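Local coordinates for hypothetical protein Atu1826 (Agrobacterium tumefaciens, PDB 2I3D) that has no established function but is a putative alpha/beta hydrolase, probably one that works through a serine nucleophile, at residues B[51-56]-B[126-132]; B[74-80]-B[225-230]; B[84-88]-B[102-107]; B[111-115]-B[143-147]. All coordinates share one frame; numbering follows the deposited sequence.

How the contacts relate
From the N terminus, the first segment to take part lies on strand 49-53; contact 1 closes the loop from it to strand 124-129, its parallel neighbour. Contact 2 opens inside that loop, at the end of helix 66-77, and closes on helix 218-233, so the two cross; its F75 packs on I52 and A127 of contact 1. Contact 3, from strand 81-85 to helix 101-117, nests inside both; its F87 N probably hydrogen-bonds to H54 NE2. Contact 4 follows contact 3 on the same helix, crosses contact 1 and nests in contact 2. Contact 1 thus joins two central strands, contact 2 two helices, contacts 3 and 4 helix 101-117 to a strand end and a turn.

Contact 1: B[51-56]-B[126-132]; sequences IILHPH and VAGYSFG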
loop_
_atom_site.group_PDB
_atom_site.type_symbol
_atom_site.label_atom_id
_atom_site.label_comp_id
_atom_site.label_asym_id
_atom_site.label_seq_id
_atom_site.Cartn_x
_atom_site.Cartn_y
_atom_site.Cartn_z
ATOM N N ILE B 51 13.097 -7.843 -11.449
ATOM C CA ILE B 51 13.370 -6.889 -10.358
ATOM C C ILE B 51 12.154 -5.963 -10.242
ATOM O O ILE B 51 11.711 -5.395 -11.267
ATOM C CB ILE B 51 14.613 -6.009 -10.681
ATOM C CG1 ILE B 51 15.834 -6.907 -11.009
ATOM C CG2 ILE B 51 14.938 -5.060 -9.550
ATOM C CD1 ILE B 51 16.405 -7.776 -9.845
ATOM N N ILE B 52 11.655 -5.783 -9.025
ATOM C CA ILE B 52 10.427 -4.996 -8.793
ATOM C C ILE B 52 10.770 -3.766 -7.947
ATOM O O ILE B 52 11.379 -3.935 -6.849
ATOM C CB ILE B 52 9.335 -5.837 -8.046
ATOM C CG1 ILE B 52 9.314 -7.292 -8.537
ATOM C CG2 ILE B 52 7.961 -5.123 -8.151
ATOM C CD1 ILE B 52 8.917 -7.481 -9.999
ATOM N N LEU B 53 10.378 -2.567 -8.424
ATOM C CA LEU B 53 10.807 -1.291 -7.839
ATOM C C LEU B 53 9.623 -0.493 -7.306
ATOM O O LEU B 53 8.601 -0.382 -7.975
ATOM C CB LEU B 53 11.603 -0.466 -8.883
ATOM C CG LEU B 53 12.831 -1.223 -9.416
ATOM C CD1 LEU B 53 13.492 -0.496 -10.607
ATOM C CD2 LEU B 53 13.819 -1.506 -8.264
ATOM N N HIS B 54 9.757 0.044 -6.089
ATOM C CA HIS B 54 8.606 0.648 -5.390
ATOM C C HIS B 54 8.485 2.187 -5.542
ATOM O O HIS B 54 9.410 2.848 -6.068
ATOM C CB HIS B 54 8.625 0.201 -3.904
ATOM C CG HIS B 54 9.724 0.820 -3.091
ATOM N ND1 HIS B 54 9.725 2.142 -2.705
ATOM C CD2 HIS B 54 10.825 0.259 -2.520
ATOM C CE1 HIS B 54 10.788 2.379 -1.944
ATOM N NE2 HIS B 54 11.462 1.253 -1.805
ATOM N N PRO B 55 7.343 2.777 -5.123
ATOM C CA PRO B 55 7.167 4.226 -5.169
ATOM C C PRO B 55 8.038 5.055 -4.241
ATOM O O PRO B 55 8.724 4.524 -3.338
ATOM C CB PRO B 55 5.686 4.443 -4.768
ATOM C CG PRO B 55 5.020 3.133 -5.145
ATOM C CD PRO B 55 6.079 2.075 -4.792
ATOM N N HIS B 56 7.952 6.367 -4.444
ATOM C CA HIS B 56 8.644 7.315 -3.561
ATOM C C HIS B 56 8.042 7.230 -2.143
ATOM O O HIS B 56 6.839 6.982 -1.985
ATOM C CB HIS B 56 8.433 8.714 -4.114
ATOM C CG HIS B 56 9.326 9.745 -3.525
ATOM N ND1 HIS B 56 9.097 10.308 -2.286
ATOM C CD2 HIS B 56 10.407 10.375 -4.044
ATOM C CE1 HIS B 56 10.028 11.225 -2.057
ATOM N NE2 HIS B 56 10.837 11.277 -3.106
ATOM N N VAL B 126 12.083 -5.752 -15.724
ATOM C CA VAL B 126 11.960 -4.818 -14.602
ATOM C C VAL B 126 10.508 -4.377 -14.538
ATOM O O VAL B 126 9.874 -4.131 -15.575
ATOM C CB VAL B 126 12.928 -3.597 -14.747
ATOM C CG1 VAL B 126 12.626 -2.815 -16.011
ATOM C CG2 VAL B 126 12.915 -2.696 -13.492
ATOM N N ALA B 127 9.967 -4.305 -13.335
ATOM C CA ALA B 127 8.603 -3.795 -13.178
ATOM C C ALA B 127 8.676 -2.739 -12.098
ATOM O O ALA B 127 9.220 -3.018 -11.012
ATOM C CB ALA B 127 7.660 -4.915 -12.773
ATOM N N GLY B 128 8.176 -1.537 -12.371
ATOM C CA GLY B 128 8.263 -0.436 -11.405
ATOM C C GLY B 128 6.935 0.295 -11.265
ATOM O O GLY B 128 6.198 0.403 -12.232
ATOM N N TYR B 129 6.647 0.812 -10.073
ATOM C CA TYR B 129 5.394 1.532 -9.828
ATOM C C TYR B 129 5.709 2.955 -9.391
ATOM O O TYR B 129 6.476 3.175 -8.444
ATOM C CB TYR B 129 4.617 0.721 -8.756
ATOM C CG TYR B 129 3.401 1.411 -8.211
ATOM C CD1 TYR B 129 2.641 2.282 -8.999
ATOM C CD2 TYR B 129 3.004 1.180 -6.886
ATOM C CE1 TYR B 129 1.490 2.963 -8.438
ATOM C CE2 TYR B 129 1.900 1.840 -6.336
ATOM C CZ TYR B 129 1.167 2.713 -7.100
ATOM O OH TYR B 129 0.077 3.280 -6.484
ATOM N N SER B 130 5.156 3.930 -10.116
ATOM C CA SER B 130 5.314 5.322 -9.823
ATOM C C SER B 130 6.799 5.738 -9.958
ATOM O O SER B 130 7.396 5.512 -11.019
ATOM C CB SER B 130 4.698 5.654 -8.454
ATOM O OG SER B 130 4.476 7.051 -8.296
ATOM N N PHE B 131 7.398 6.321 -8.904
ATOM C CA PHE B 131 8.845 6.626 -8.950
ATOM C C PHE B 131 9.657 5.369 -9.376
ATOM O O PHE B 131 10.634 5.464 -10.127
ATOM C CB PHE B 131 9.267 7.132 -7.576
ATOM C CG PHE B 131 10.770 7.293 -7.380
ATOM C CD1 PHE B 131 11.382 8.506 -7.627
ATOM C CD2 PHE B 131 11.506 6.274 -6.793
ATOM C CE1 PHE B 131 12.745 8.659 -7.360
ATOM C CE2 PHE B 131 12.866 6.415 -6.517
ATOM C CZ PHE B 131 13.477 7.594 -6.814
ATOM N N GLY B 132 9.250 4.187 -8.889
ATOM C CA GLY B 132 9.885 2.941 -9.279
ATOM C C GLY B 132 9.885 2.694 -10.793
ATOM O O GLY B 132 10.815 2.068 -11.290
HETATM O O HOH W 1 6.205 7.733 -6.339
#
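P55 leans on Y129 and S130 where the two parallel strands run out into turns. Its CB lies 4.0 Å from CB of S130; CG presses obliquely on the Y129 ring, 3.3 Å from CD2; CD sits beside Y129 CD2 and the Y129 carbonyl oxygen. Before this, the strands are paired by backbone bonds, A127 N to I51 O at 2.9 Å, L53 N to A127 O and Y129 N to L53 O. Beyond it, F131 CG stands anti to the backbone N (chi1 171°), turning the ring's face to the edge of H56, centroids 5.6 Å apart and planes at 89°. A water joins H56 N (2.9 Å) to S130 OG (2.7 Å), and S130 OG is also hydrogen-bonded to H212. S130 has a positive phi of 64°, between strand 124-129 and helix 131-142. That strained turn, in the sequence G-Y-S-F-G, is consistent with the nucleophile elbow of an alpha/beta hydrolase, with S130 as the probable nucleophile.

Contact 2: B[74-80]-B[225-230]; sequences LFQKRGF and CEDYLD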
loop_
_atom_site.group_PDB
_atom_site.type_symbol
_atom_site.label_atom_id
_atom_site.label_comp_id
_atom_site.label_asym_id
_atom_site.label_seq_id
_atom_site.Cartn_x
_atom_site.Cartn_y
_atom_site.Cartn_z
ATOM N N LEU B 74 3.320 -12.114 -9.330
ATOM C CA LEU B 74 3.111 -12.432 -10.746
ATOM C C LEU B 74 4.344 -13.069 -11.392
ATOM O O LEU B 74 4.260 -14.144 -12.045
ATOM C CB LEU B 74 2.738 -11.154 -11.504
ATOM C CG LEU B 74 2.619 -11.346 -13.022
ATOM C CD1 LEU B 74 1.657 -12.523 -13.362
ATOM C CD2 LEU B 74 2.087 -10.001 -13.616
ATOM N N PHE B 75 5.480 -12.403 -11.263
ATOM C CA PHE B 75 6.691 -12.949 -11.870
ATOM C C PHE B 75 7.104 -14.271 -11.226
ATOM O O PHE B 75 7.519 -15.199 -11.928
ATOM C CB PHE B 75 7.810 -11.917 -11.846
ATOM C CG PHE B 75 7.623 -10.824 -12.865
ATOM C CD1 PHE B 75 8.057 -11.001 -14.201
ATOM C CD2 PHE B 75 6.955 -9.621 -12.522
ATOM C CE1 PHE B 75 7.871 -9.966 -15.170
ATOM C CE2 PHE B 75 6.757 -8.567 -13.485
ATOM C CZ PHE B 75 7.194 -8.746 -14.816
ATOM N N GLN B 76 6.966 -14.339 -9.911
ATOM C CA GLN B 76 7.250 -15.553 -9.132
ATOM C C GLN B 76 6.491 -16.727 -9.728
ATOM O O GLN B 76 7.044 -17.785 -10.061
ATOM C CB GLN B 76 6.782 -15.366 -7.664
ATOM C CG GLN B 76 7.046 -16.616 -6.791
ATOM C CD GLN B 76 6.767 -16.427 -5.306
ATOM O OE1 GLN B 76 6.493 -15.331 -4.819
ATOM N NE2 GLN B 76 6.852 -17.529 -4.570
ATOM N N LYS B 77 5.181 -16.536 -9.842
ATOM C CA LYS B 77 4.306 -17.595 -10.332
ATOM C C LYS B 77 4.617 -18.005 -11.767
ATOM O O LYS B 77 4.273 -19.123 -12.141
ATOM C CB LYS B 77 2.839 -17.184 -10.287
ATOM C CG LYS B 77 2.210 -17.006 -8.928
ATOM C CD LYS B 77 0.698 -16.640 -9.150
ATOM C CE LYS B 77 0.558 -15.294 -9.917
ATOM N NZ LYS B 77 -0.618 -15.142 -10.848
ATOM N N ARG B 78 5.215 -17.112 -12.569
ATOM C CA ARG B 78 5.560 -17.436 -13.963
ATOM C C ARG B 78 7.008 -17.976 -14.139
ATOM O O ARG B 78 7.542 -18.021 -15.265
ATOM C CB ARG B 78 5.281 -16.249 -14.892
ATOM C CG ARG B 78 3.805 -15.898 -15.012
ATOM C CD ARG B 78 2.934 -17.091 -15.354
ATOM N NE ARG B 78 1.565 -16.655 -15.629
ATOM C CZ ARG B 78 0.557 -16.621 -14.752
ATOM N NH1 ARG B 78 0.732 -17.042 -13.504
ATOM N NH2 ARG B 78 -0.644 -16.166 -15.137
ATOM N N GLY B 79 7.627 -18.377 -13.026
ATOM C CA GLY B 79 8.945 -19.039 -13.045
ATOM C C GLY B 79 10.166 -18.143 -13.058
ATOM O O GLY B 79 11.288 -18.618 -13.279
ATOM N N PHE B 80 9.980 -16.845 -12.824
ATOM C CA PHE B 80 11.117 -15.927 -12.772
ATOM C C PHE B 80 11.838 -16.031 -11.417
ATOM O O PHE B 80 11.214 -16.250 -10.370
ATOM C CB PHE B 80 10.653 -14.463 -12.903
ATOM C CG PHE B 80 10.316 -14.029 -14.319
ATOM C CD1 PHE B 80 9.192 -14.535 -14.959
ATOM C CD2 PHE B 80 11.111 -13.086 -14.982
ATOM C CE1 PHE B 80 8.870 -14.125 -16.264
ATOM C CE2 PHE B 80 10.812 -12.677 -16.283
ATOM C CZ PHE B 80 9.679 -13.181 -16.918
ATOM N N CYS B 225 -1.721 -6.711 -16.039
ATOM C CA CYS B 225 -0.290 -7.107 -15.956
ATOM C C CYS B 225 -0.081 -8.623 -16.242
ATOM O O CYS B 225 0.810 -8.997 -16.986
ATOM C CB CYS B 225 0.277 -6.743 -14.584
ATOM S SG CYS B 225 0.339 -4.940 -14.359
ATOM N N GLU B 226 -0.933 -9.463 -15.645
ATOM C CA GLU B 226 -0.878 -10.909 -15.876
ATOM C C GLU B 226 -1.069 -11.272 -17.368
ATOM O O GLU B 226 -0.254 -11.987 -17.943
ATOM C CB GLU B 226 -1.901 -11.618 -14.992
ATOM C CG GLU B 226 -1.914 -13.088 -15.127
ATOM C CD GLU B 226 -3.017 -13.720 -14.251
ATOM O OE1 GLU B 226 -4.089 -13.069 -14.011
ATOM O OE2 GLU B 226 -2.801 -14.874 -13.809
ATOM N N ASP B 227 -2.107 -10.705 -17.978
ATOM C CA ASP B 227 -2.414 -10.955 -19.394
ATOM C C ASP B 227 -1.253 -10.512 -20.254
ATOM O O ASP B 227 -0.871 -11.215 -21.186
ATOM C CB ASP B 227 -3.680 -10.219 -19.838
ATOM C CG ASP B 227 -4.943 -10.727 -19.158
ATOM O OD1 ASP B 227 -4.914 -11.791 -18.501
ATOM O OD2 ASP B 227 -5.976 -10.052 -19.288
ATOM N N TYR B 228 -0.657 -9.373 -19.919
ATOM C CA TYR B 228 0.445 -8.863 -20.741
ATOM C C TYR B 228 1.648 -9.848 -20.662
ATOM O O TYR B 228 2.277 -10.202 -21.661
ATOM C CB TYR B 228 0.880 -7.468 -20.270
ATOM C CG TYR B 228 1.999 -6.941 -21.129
ATOM C CD1 TYR B 228 1.740 -6.552 -22.466
ATOM C CD2 TYR B 228 3.315 -6.905 -20.640
ATOM C CE1 TYR B 228 2.761 -6.080 -23.280
ATOM C CE2 TYR B 228 4.368 -6.470 -21.428
ATOM C CZ TYR B 228 4.097 -6.074 -22.757
ATOM O OH TYR B 228 5.149 -5.659 -23.532
ATOM N N LEU B 229 1.993 -10.265 -19.459
ATOM C CA LEU B 229 3.172 -11.130 -19.307
ATOM C C LEU B 229 2.909 -12.476 -19.988
ATOM O O LEU B 229 3.786 -13.023 -20.667
ATOM C CB LEU B 229 3.485 -11.297 -17.818
ATOM C CG LEU B 229 4.687 -12.194 -17.517
ATOM C CD1 LEU B 229 5.923 -11.581 -18.140
ATOM C CD2 LEU B 229 4.830 -12.316 -15.979
ATOM N N ASP B 230 1.692 -12.990 -19.836
ATOM C CA ASP B 230 1.321 -14.252 -20.475
ATOM C C ASP B 230 1.412 -14.178 -21.983
ATOM O O ASP B 230 1.977 -15.091 -22.633
ATOM C CB ASP B 230 -0.067 -14.699 -19.999
ATOM C CG ASP B 230 -0.008 -15.321 -18.607
ATOM O OD1 ASP B 230 1.123 -15.674 -18.136
ATOM O OD2 ASP B 230 -1.066 -15.450 -17.971
#
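R78 NH2 is held by two carboxylates of helix 218-233, donating to D230 OD2 at 3.0 Å and to E226 OE2 at 2.8 Å. The first belongs to a side-on, two-nitrogen salt bridge: R78 NE also gives a nearly straight bond to D230 OD1 at 2.7 Å, both oxygens offer their syn lone pairs, and the guanidinium and carboxylate planes are only 11° apart. E226 is met differently. Its OE2 uses the anti lone pair, lies tilted from the guanidinium plane, and takes a more bent bond, 140° at the hydrogen. K77 NZ adds a long salt bridge to the same oxygen, at 3.7 Å. A bend in the arginine chain (chi2 -51°) carries the guanidinium across to these acids while CG stays 3.8 Å from L229 CD2. That methyl is the hub of the apolar layer beneath: it lies over one face of the F75 ring, 4.2 Å from the centroid, and 3.8 Å from L74 CG. L74 also reaches past it, CD2 touching CB of C225. Helix 66-77 ends here in a Schellman motif with G79 as C-prime residue, and R78 is the first residue past the helix. Because E226 and D230 stand one helical turn apart and share one arginine, their negative charges are probably offset locally, and the ionic network borders a buried leucine-phenylalanine contact on its more exposed side.

Contact 3: B[84-88]-B[102-107]; sequences RFNFR and GELSDA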
loop_
_atom_site.group_PDB
_atom_site.type_symbol
_atom_site.label_atom_id
_atom_site.label_comp_id
_atom_site.label_asym_id
_atom_site.label_seq_id
_atom_site.Cartn_x
_atom_site.Cartn_y
_atom_site.Cartn_z
ATOM N N ARG B 84 12.254 -8.134 -4.971
ATOM C CA ARG B 84 11.855 -6.768 -4.664
ATOM C C ARG B 84 12.732 -6.304 -3.509
ATOM O O ARG B 84 13.219 -7.109 -2.711
ATOM C CB ARG B 84 10.371 -6.639 -4.298
ATOM C CG ARG B 84 9.924 -7.529 -3.089
ATOM C CD ARG B 84 8.386 -7.466 -2.939
ATOM N NE ARG B 84 7.941 -7.820 -1.590
ATOM C CZ ARG B 84 7.793 -9.071 -1.143
ATOM N NH1 ARG B 84 8.062 -10.122 -1.919
ATOM N NH2 ARG B 84 7.370 -9.266 0.096
ATOM N N PHE B 85 12.956 -5.009 -3.416
ATOM C CA PHE B 85 13.784 -4.499 -2.308
ATOM C C PHE B 85 13.443 -3.051 -1.969
ATOM O O PHE B 85 12.834 -2.344 -2.762
ATOM C CB PHE B 85 15.278 -4.606 -2.685
ATOM C CG PHE B 85 15.724 -3.598 -3.721
ATOM C CD1 PHE B 85 16.301 -2.386 -3.320
ATOM C CD2 PHE B 85 15.529 -3.843 -5.094
ATOM C CE1 PHE B 85 16.677 -1.423 -4.263
ATOM C CE2 PHE B 85 15.903 -2.861 -6.046
ATOM C CZ PHE B 85 16.478 -1.671 -5.619
ATOM N N ASN B 86 13.866 -2.620 -0.775
ATOM C CA ASN B 86 13.649 -1.266 -0.322
ATOM C C ASN B 86 14.787 -0.391 -0.779
ATOM O O ASN B 86 15.958 -0.738 -0.567
ATOM C CB ASN B 86 13.530 -1.229 1.197
ATOM C CG ASN B 86 12.133 -1.557 1.672
ATOM O OD1 ASN B 86 11.141 -1.379 0.930
ATOM N ND2 ASN B 86 12.024 -2.002 2.931
ATOM N N PHE B 87 14.453 0.735 -1.399
ATOM C CA PHE B 87 15.498 1.728 -1.752
ATOM C C PHE B 87 16.210 2.217 -0.491
ATOM O O PHE B 87 15.657 2.124 0.622
ATOM C CB PHE B 87 14.930 2.935 -2.501
ATOM C CG PHE B 87 14.570 2.640 -3.940
ATOM C CD1 PHE B 87 15.520 2.124 -4.848
ATOM C CD2 PHE B 87 13.272 2.927 -4.399
ATOM C CE1 PHE B 87 15.143 1.856 -6.196
ATOM C CE2 PHE B 87 12.889 2.699 -5.741
ATOM C CZ PHE B 87 13.819 2.142 -6.641
ATOM N N ARG B 88 17.426 2.749 -0.657
ATOM C CA ARG B 88 18.127 3.426 0.473
ATOM C C ARG B 88 17.174 4.303 1.273
ATOM O O ARG B 88 16.353 5.055 0.684
ATOM C CB ARG B 88 19.289 4.300 -0.037
ATOM C CG ARG B 88 18.871 5.447 -0.961
ATOM C CD ARG B 88 20.107 6.123 -1.616
ATOM N NE ARG B 88 20.907 5.174 -2.379
ATOM C CZ ARG B 88 22.172 5.398 -2.748
ATOM N NH1 ARG B 88 22.733 6.567 -2.437
ATOM N NH2 ARG B 88 22.855 4.478 -3.431
ATOM N N GLY B 102 20.838 7.892 -6.646
ATOM C CA GLY B 102 21.160 6.831 -5.678
ATOM C C GLY B 102 20.262 5.609 -5.830
ATOM O O GLY B 102 20.693 4.467 -5.699
ATOM N N GLU B 103 18.986 5.845 -6.106
ATOM C CA GLU B 103 18.050 4.737 -6.186
ATOM C C GLU B 103 18.296 3.923 -7.440
ATOM O O GLU B 103 18.175 2.684 -7.415
ATOM C CB GLU B 103 16.609 5.262 -6.086
ATOM C CG GLU B 103 16.285 5.718 -4.610
ATOM C CD GLU B 103 16.731 7.141 -4.332
ATOM O OE1 GLU B 103 16.657 7.971 -5.262
ATOM O OE2 GLU B 103 17.113 7.440 -3.185
ATOM N N LEU B 104 18.734 4.604 -8.520
ATOM C CA LEU B 104 19.153 3.875 -9.702
ATOM C C LEU B 104 20.387 3.005 -9.382
ATOM O O LEU B 104 20.432 1.849 -9.779
ATOM C CB LEU B 104 19.472 4.825 -10.870
ATOM C CG LEU B 104 19.995 4.129 -12.135
ATOM C CD1 LEU B 104 19.042 3.086 -12.706
ATOM C CD2 LEU B 104 20.288 5.196 -13.213
ATOM N N SER B 105 21.342 3.539 -8.616
ATOM C CA SER B 105 22.511 2.749 -8.203
ATOM C C SER B 105 22.108 1.559 -7.362
ATOM O O SER B 105 22.634 0.455 -7.571
ATOM C CB SER B 105 23.526 3.621 -7.467
ATOM O OG SER B 105 24.026 4.530 -8.443
ATOM N N ASP B 106 21.134 1.769 -6.451
ATOM C CA ASP B 106 20.588 0.667 -5.662
ATOM C C ASP B 106 20.022 -0.446 -6.543
ATOM O O ASP B 106 20.297 -1.623 -6.326
ATOM C CB ASP B 106 19.454 1.155 -4.743
ATOM C CG ASP B 106 19.948 2.104 -3.652
ATOM O OD1 ASP B 106 21.194 2.124 -3.412
ATOM O OD2 ASP B 106 19.092 2.839 -3.056
ATOM N N ALA B 107 19.210 -0.064 -7.539
ATOM C CA ALA B 107 18.602 -1.053 -8.449
ATOM C C ALA B 107 19.661 -1.826 -9.267
ATOM O O ALA B 107 19.551 -3.028 -9.473
ATOM C CB ALA B 107 17.583 -0.327 -9.402
#
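F87 and E103 have the nearest CA atoms, 5.9 Å apart, between the segment leaving strand 81-85 and helix 101-117. Past this point R88 grips D106 side-on with two nitrogens, NE to OD2 at 3.0 Å and NH2 to OD1 at 2.9 Å. The acceptors lie close to the guanidinium plane, yet the carboxylate is turned 34° against it, and NH2 meets OD1 from above the carboxylate plane. R88 N also donates to OD2, at 2.9 Å, reaching it from the opposite face to NE. In R88, CG lies between the backbone N and the carbonyl carbon (chi1 62°) and the chain bends at chi3 (58°), which brings the guanidinium to the acid that R88 N also reaches, with G102 CA 3.4 Å above the centre of one face. Two aromatic rings pack alongside. E103 CB lies over one face of the F87 ring, 3.8 Å from the ring centroid, and D106 CB at its edge, whereas F85 CZ reaches A107 CA at 3.6 Å. E103 bends at chi2, and its OE2 is hydrogen-bonded to D98 N while lying close to CG and CD of R88, out of the guanidinium plane. With three N-H donors on two oxygens, the buried D106 carboxylate is probably well compensated, which would favour its ionised form; the bonds hold both the R88 backbone and its side chain against the helix.

Contact 4: B[111-115]-B[143-147]; sequences LDWVQ and RPEIE
The type I beta turn from R143 to I146, which links helix 131-142 to strand 146-152, meets helix 101-117 through a salt-bridge network of D112, R143 and E145, joined by Q115 through its amide and by L111 through apolar contact. R143 NH1 donates to D112 OD1 at 2.8 Å, nearly along the C-O axis, with a weak second bond from NH2 to the same oxygen. NH1 also makes a weak bond to Q115 OE1 at 3.0 Å. The other end of that amide is held more firmly: Q115 NE2 reaches E145 OE2 at 2.9 Å with 169° at the hydrogen, in the amide plane. E145 OE2 takes R143 NE as well, at 2.9 Å, so one oxygen accepts from both segments. Bends at chi2 (-70°) and chi3 (-84°) bring the guanidinium to helix 101-117, where L111 CD2 lies over one of its faces and 4.1 Å from I146 CD1. Deeper in, L111 packs on I49 and I51 of strand 49-53, while I146 touches V126 of strand 124-129 and L139 and L140 of helix 131-142.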
loop_
_atom_site.group_PDB
_atom_site.type_symbol
_atom_site.label_atom_id
_atom_site.label_comp_id
_atom_site.label_asym_id
_atom_site.label_seq_id
_atom_site.Cartn_x
_atom_site.Cartn_y
_atom_site.Cartn_z
ATOM N N LEU B 111 20.248 -5.820 -9.089
ATOM C CA LEU B 111 20.332 -6.680 -10.273
ATOM C C LEU B 111 21.665 -7.443 -10.342
ATOM O O LEU B 111 21.673 -8.652 -10.610
ATOM C CB LEU B 111 20.076 -5.883 -11.561
ATOM C CG LEU B 111 19.993 -6.752 -12.828
ATOM C CD1 LEU B 111 19.075 -8.034 -12.737
ATOM C CD2 LEU B 111 19.559 -5.866 -13.997
ATOM N N ASP B 112 22.755 -6.751 -10.015
ATOM C CA ASP B 112 24.094 -7.416 -9.974
ATOM C C ASP B 112 24.098 -8.567 -8.962
ATOM O O ASP B 112 24.637 -9.669 -9.226
ATOM C CB ASP B 112 25.189 -6.418 -9.573
ATOM C CG ASP B 112 25.500 -5.391 -10.655
ATOM O OD1 ASP B 112 25.109 -5.536 -11.842
ATOM O OD2 ASP B 112 26.200 -4.427 -10.302
ATOM N N TRP B 113 23.530 -8.304 -7.787
ATOM C CA TRP B 113 23.468 -9.310 -6.732
ATOM C C TRP B 113 22.719 -10.568 -7.174
ATOM O O TRP B 113 23.255 -11.700 -7.037
ATOM C CB TRP B 113 22.860 -8.715 -5.486
ATOM C CG TRP B 113 22.732 -9.652 -4.353
ATOM C CD1 TRP B 113 23.713 -9.994 -3.451
ATOM C CD2 TRP B 113 21.564 -10.380 -3.975
ATOM N NE1 TRP B 113 23.207 -10.873 -2.524
ATOM C CE2 TRP B 113 21.897 -11.139 -2.827
ATOM C CE3 TRP B 113 20.263 -10.457 -4.484
ATOM C CZ2 TRP B 113 20.974 -11.964 -2.183
ATOM C CZ3 TRP B 113 19.339 -11.294 -3.844
ATOM C CH2 TRP B 113 19.705 -12.034 -2.706
ATOM N N VAL B 114 21.513 -10.408 -7.740
ATOM C CA VAL B 114 20.735 -11.569 -8.203
ATOM C C VAL B 114 21.497 -12.280 -9.316
ATOM O O VAL B 114 21.597 -13.511 -9.330
ATOM C CB VAL B 114 19.276 -11.217 -8.673
ATOM C CG1 VAL B 114 18.470 -12.512 -8.970
ATOM C CG2 VAL B 114 18.571 -10.424 -7.659
ATOM N N GLN B 115 22.084 -11.507 -10.224
ATOM C CA GLN B 115 22.860 -12.106 -11.295
ATOM C C GLN B 115 24.122 -12.846 -10.818
ATOM O O GLN B 115 24.533 -13.827 -11.436
ATOM C CB GLN B 115 23.209 -11.049 -12.335
ATOM C CG GLN B 115 22.029 -10.671 -13.220
ATOM C CD GLN B 115 22.362 -9.539 -14.181
ATOM O OE1 GLN B 115 23.413 -8.886 -14.068
ATOM N NE2 GLN B 115 21.477 -9.314 -15.145
ATOM N N ARG B 143 20.948 -1.507 -19.204
ATOM C CA ARG B 143 21.218 -2.909 -19.067
ATOM C C ARG B 143 20.640 -3.690 -20.241
ATOM O O ARG B 143 19.424 -3.972 -20.257
ATOM C CB ARG B 143 20.662 -3.441 -17.735
ATOM C CG ARG B 143 21.282 -2.783 -16.496
ATOM C CD ARG B 143 22.739 -3.217 -16.311
ATOM N NE ARG B 143 22.807 -4.491 -15.618
ATOM C CZ ARG B 143 23.237 -4.665 -14.376
ATOM N NH1 ARG B 143 23.230 -5.885 -13.862
ATOM N NH2 ARG B 143 23.680 -3.645 -13.653
ATOM N N PRO B 144 21.508 -4.069 -21.221
ATOM C CA PRO B 144 20.997 -4.694 -22.447
ATOM C C PRO B 144 20.254 -6.017 -22.203
ATOM O O PRO B 144 19.472 -6.429 -23.046
ATOM C CB PRO B 144 22.273 -4.918 -23.309
ATOM C CG PRO B 144 23.396 -4.816 -22.371
ATOM C CD PRO B 144 22.983 -3.924 -21.239
ATOM N N GLU B 145 20.498 -6.676 -21.077
ATOM C CA GLU B 145 19.861 -7.957 -20.811
ATOM C C GLU B 145 18.359 -7.800 -20.457
ATOM O O GLU B 145 17.618 -8.810 -20.373
ATOM C CB GLU B 145 20.626 -8.776 -19.734
ATOM C CG GLU B 145 20.573 -8.173 -18.318
ATOM C CD GLU B 145 21.667 -7.123 -18.010
ATOM O OE1 GLU B 145 22.159 -6.421 -18.910
ATOM O OE2 GLU B 145 22.033 -6.993 -16.828
ATOM N N ILE B 146 17.931 -6.553 -20.253
ATOM C CA ILE B 146 16.538 -6.300 -19.837
ATOM C C ILE B 146 15.647 -6.274 -21.065
ATOM O O ILE B 146 15.685 -5.322 -21.829
ATOM C CB ILE B 146 16.401 -5.041 -19.013
ATOM C CG1 ILE B 146 17.158 -5.222 -17.669
ATOM C CG2 ILE B 146 14.914 -4.814 -18.707
ATOM C CD1 ILE B 146 17.108 -4.038 -16.712
ATOM N N GLU B 147 14.862 -7.327 -21.257
ATOM C CA GLU B 147 14.125 -7.474 -22.526
ATOM C C GLU B 147 12.638 -7.129 -22.445
ATOM O O GLU B 147 11.926 -7.144 -23.460
ATOM C CB GLU B 147 14.338 -8.864 -23.131
ATOM C CG GLU B 147 13.744 -10.006 -22.361
ATOM C CD GLU B 147 13.991 -11.342 -23.057
ATOM O OE1 GLU B 147 13.009 -12.031 -23.373
ATOM O OE2 GLU B 147 15.179 -11.680 -23.308
#